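AimR transcriptional regulator (Bacillus phage phi3T, PDB 5ZVV) activates transcription of the phage aimX locus as a homodimer, probably promoting the lytic cycle, until the arbitrium peptide converts it to an inactive monomer. Local coordinates at residues M154-Y159 against S170-L175. Numbering follows the deposited sequence.
Sequences MLMYAY and STSKLL
Within the all-helical, TPR-like part of AimR, Met156 and Thr171 join two consecutive helices, 145-161 and 165-173, as the arms of a helical hairpin; their CA atoms, the nearest across the contact, are 6.8 Å apart. Met156, a selenomethionine, supplies most of the first helix's share. Its CG lies 3.6 Å from Thr171 CG2, and the two side chains run past each other in opposite senses. Beyond that point the extended chi2 (-179°) carries SE to 4.0 Å from Leu175 CD1, and the bend at chi3 (66°) then places CE 3.8 Å from Ser172 CB. Leu175 already belongs to the loop after the second helix, so one side chain touches both the helix, at Thr171 and Ser172, and the loop after it, at Leu175.

Thr171 divides its two branches. With chi1 at -64°, CG2 stands anti to the backbone N and faces Met156, whereas OG1 stands beside that N, 3.5 Å from Tyr159 CE2. The hydroxyl approaches the tyrosine ring obliquely and makes its hydrogen bond to Leu167 O, one turn back in its own helix. Ser172 also turns its hydroxyl to its own helix, OG bonding to Lys169 O, and presents CB to Met156. Leu155 adds a looser approach, its CB 4.5 Å from Thr171 CG2.

Helix 184-203 packs against the same region through Leu196 on Met156 and Val193 on Leu175, and Leu155 also touches Asn131 of the second subunit. With the hydroxyls of Thr171 and Ser172 engaged by carbonyls of their own helix, the second helix offers largely carbon to the first, and the hairpin is held here by van der Waals contact around the buried selenomethionine chain rather than by directional polar bonds.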
loop_
_atom_site.group_PDB
_atom_site.type_symbol
_atom_site.label_atom_id
_atom_site.label_comp_id
_atom_site.label_asym_id
_atom_site.label_seq_id
_atom_site.Cartn_x
_atom_site.Cartn_y
_atom_site.Cartn_z
HETATM N N MSE A 154 -13.591 -4.030 7.802
HETATM C CA MSE A 154 -14.260 -3.510 6.612
HETATM C C MSE A 154 -13.286 -2.795 5.688
HETATM O O MSE A 154 -13.528 -2.679 4.488
HETATM C CB MSE A 154 -15.391 -2.559 7.005
HETATM C CG MSE A 154 -14.912 -1.200 7.479
HETATM SE SE MSE A 154 -16.389 -0.058 8.028
HETATM C CE MSE A 154 -15.456 1.655 8.147
ATOM N N LEU A 155 -12.186 -2.298 6.261
ATOM C CA LEU A 155 -11.185 -1.615 5.454
ATOM C C LEU A 155 -10.508 -2.574 4.488
ATOM O O LEU A 155 -10.012 -2.152 3.440
ATOM C CB LEU A 155 -10.145 -0.948 6.355
ATOM C CG LEU A 155 -10.630 0.178 7.265
ATOM C CD1 LEU A 155 -9.466 0.782 8.036
ATOM C CD2 LEU A 155 -11.360 1.255 6.466
HETATM N N MSE A 156 -10.487 -3.863 4.816
HETATM C CA MSE A 156 -9.835 -4.870 3.983
HETATM C C MSE A 156 -10.545 -5.053 2.649
HETATM O O MSE A 156 -9.901 -5.327 1.636
HETATM C CB MSE A 156 -9.765 -6.208 4.721
HETATM C CG MSE A 156 -8.931 -6.173 5.982
HETATM SE SE MSE A 156 -8.867 -7.907 6.867
HETATM C CE MSE A 156 -7.867 -8.905 5.516
ATOM N N TYR A 157 -11.873 -4.910 2.652
ATOM C CA TYR A 157 -12.618 -5.001 1.402
ATOM C C TYR A 157 -12.259 -3.855 0.466
ATOM O O TYR A 157 -12.056 -4.066 -0.735
ATOM C CB TYR A 157 -14.122 -5.023 1.675
ATOM C CG TYR A 157 -14.596 -6.264 2.400
ATOM C CD1 TYR A 157 -14.658 -7.489 1.751
ATOM C CD2 TYR A 157 -14.987 -6.208 3.732
ATOM C CE1 TYR A 157 -15.088 -8.626 2.412
ATOM C CE2 TYR A 157 -15.419 -7.337 4.399
ATOM C CZ TYR A 157 -15.468 -8.544 3.733
ATOM O OH TYR A 157 -15.899 -9.670 4.393
ATOM N N ALA A 158 -12.175 -2.633 0.997
ATOM C CA ALA A 158 -11.800 -1.489 0.172
ATOM C C ALA A 158 -10.372 -1.631 -0.347
ATOM O O ALA A 158 -10.107 -1.407 -1.536
ATOM C CB ALA A 158 -11.963 -0.194 0.967
ATOM N N TYR A 159 -9.438 -2.005 0.538
ATOM C CA TYR A 159 -8.061 -2.244 0.114
ATOM C C TYR A 159 -7.994 -3.327 -0.954
ATOM O O TYR A 159 -7.207 -3.226 -1.903
ATOM C CB TYR A 159 -7.197 -2.627 1.315
ATOM C CG TYR A 159 -6.871 -1.482 2.246
ATOM C CD1 TYR A 159 -6.442 -0.259 1.751
ATOM C CD2 TYR A 159 -6.993 -1.627 3.622
ATOM C CE1 TYR A 159 -6.144 0.789 2.602
ATOM C CE2 TYR A 159 -6.702 -0.585 4.479
ATOM C CZ TYR A 159 -6.278 0.622 3.963
ATOM O OH TYR A 159 -5.983 1.662 4.813
ATOM N N SER A 170 -1.530 -5.853 6.737
ATOM C CA SER A 170 -1.316 -5.086 7.959
ATOM C C SER A 170 -2.621 -4.882 8.717
ATOM O O SER A 170 -2.662 -5.040 9.944
ATOM C CB SER A 170 -0.659 -3.743 7.634
ATOM O OG SER A 170 -1.500 -2.928 6.834
ATOM N N THR A 171 -3.709 -4.571 8.001
ATOM C CA THR A 171 -4.990 -4.393 8.676
ATOM C C THR A 171 -5.380 -5.653 9.436
ATOM O O THR A 171 -5.775 -5.586 10.606
ATOM C CB THR A 171 -6.082 -4.012 7.673
ATOM O OG1 THR A 171 -5.777 -2.739 7.087
ATOM C CG2 THR A 171 -7.435 -3.918 8.368
ATOM N N SER A 172 -5.236 -6.820 8.801
ATOM C CA SER A 172 -5.618 -8.057 9.466
ATOM C C SER A 172 -4.736 -8.347 10.668
ATOM O O SER A 172 -5.162 -9.076 11.569
ATOM C CB SER A 172 -5.577 -9.233 8.488
ATOM O OG SER A 172 -4.263 -9.464 8.016
ATOM N N LYS A 173 -3.530 -7.775 10.716
ATOM C CA LYS A 173 -2.677 -7.980 11.877
ATOM C C LYS A 173 -3.153 -7.195 13.091
ATOM O O LYS A 173 -2.706 -7.480 14.206
ATOM C CB LYS A 173 -1.231 -7.610 11.540
ATOM C CG LYS A 173 -0.598 -8.529 10.509
ATOM C CD LYS A 173 0.790 -8.060 10.120
ATOM C CE LYS A 173 1.315 -8.848 8.930
ATOM N NZ LYS A 173 2.655 -8.359 8.499
ATOM N N LEU A 174 -4.055 -6.235 12.909
ATOM C CA LEU A 174 -4.609 -5.485 14.028
ATOM C C LEU A 174 -5.899 -6.094 14.562
ATOM O O LEU A 174 -6.430 -5.609 15.566
ATOM C CB LEU A 174 -4.857 -4.030 13.614
ATOM C CG LEU A 174 -3.654 -3.285 13.031
ATOM C CD1 LEU A 174 -4.038 -1.862 12.631
ATOM C CD2 LEU A 174 -2.490 -3.281 14.012
ATOM N N LEU A 175 -6.411 -7.142 13.920
ATOM C CA LEU A 175 -7.662 -7.773 14.327
ATOM C C LEU A 175 -7.381 -8.768 15.445
ATOM O O LEU A 175 -6.834 -9.848 15.204
ATOM C CB LEU A 175 -8.319 -8.462 13.135
ATOM C CG LEU A 175 -8.671 -7.564 11.949
ATOM C CD1 LEU A 175 -9.272 -8.392 10.831
ATOM C CD2 LEU A 175 -9.628 -6.467 12.383
#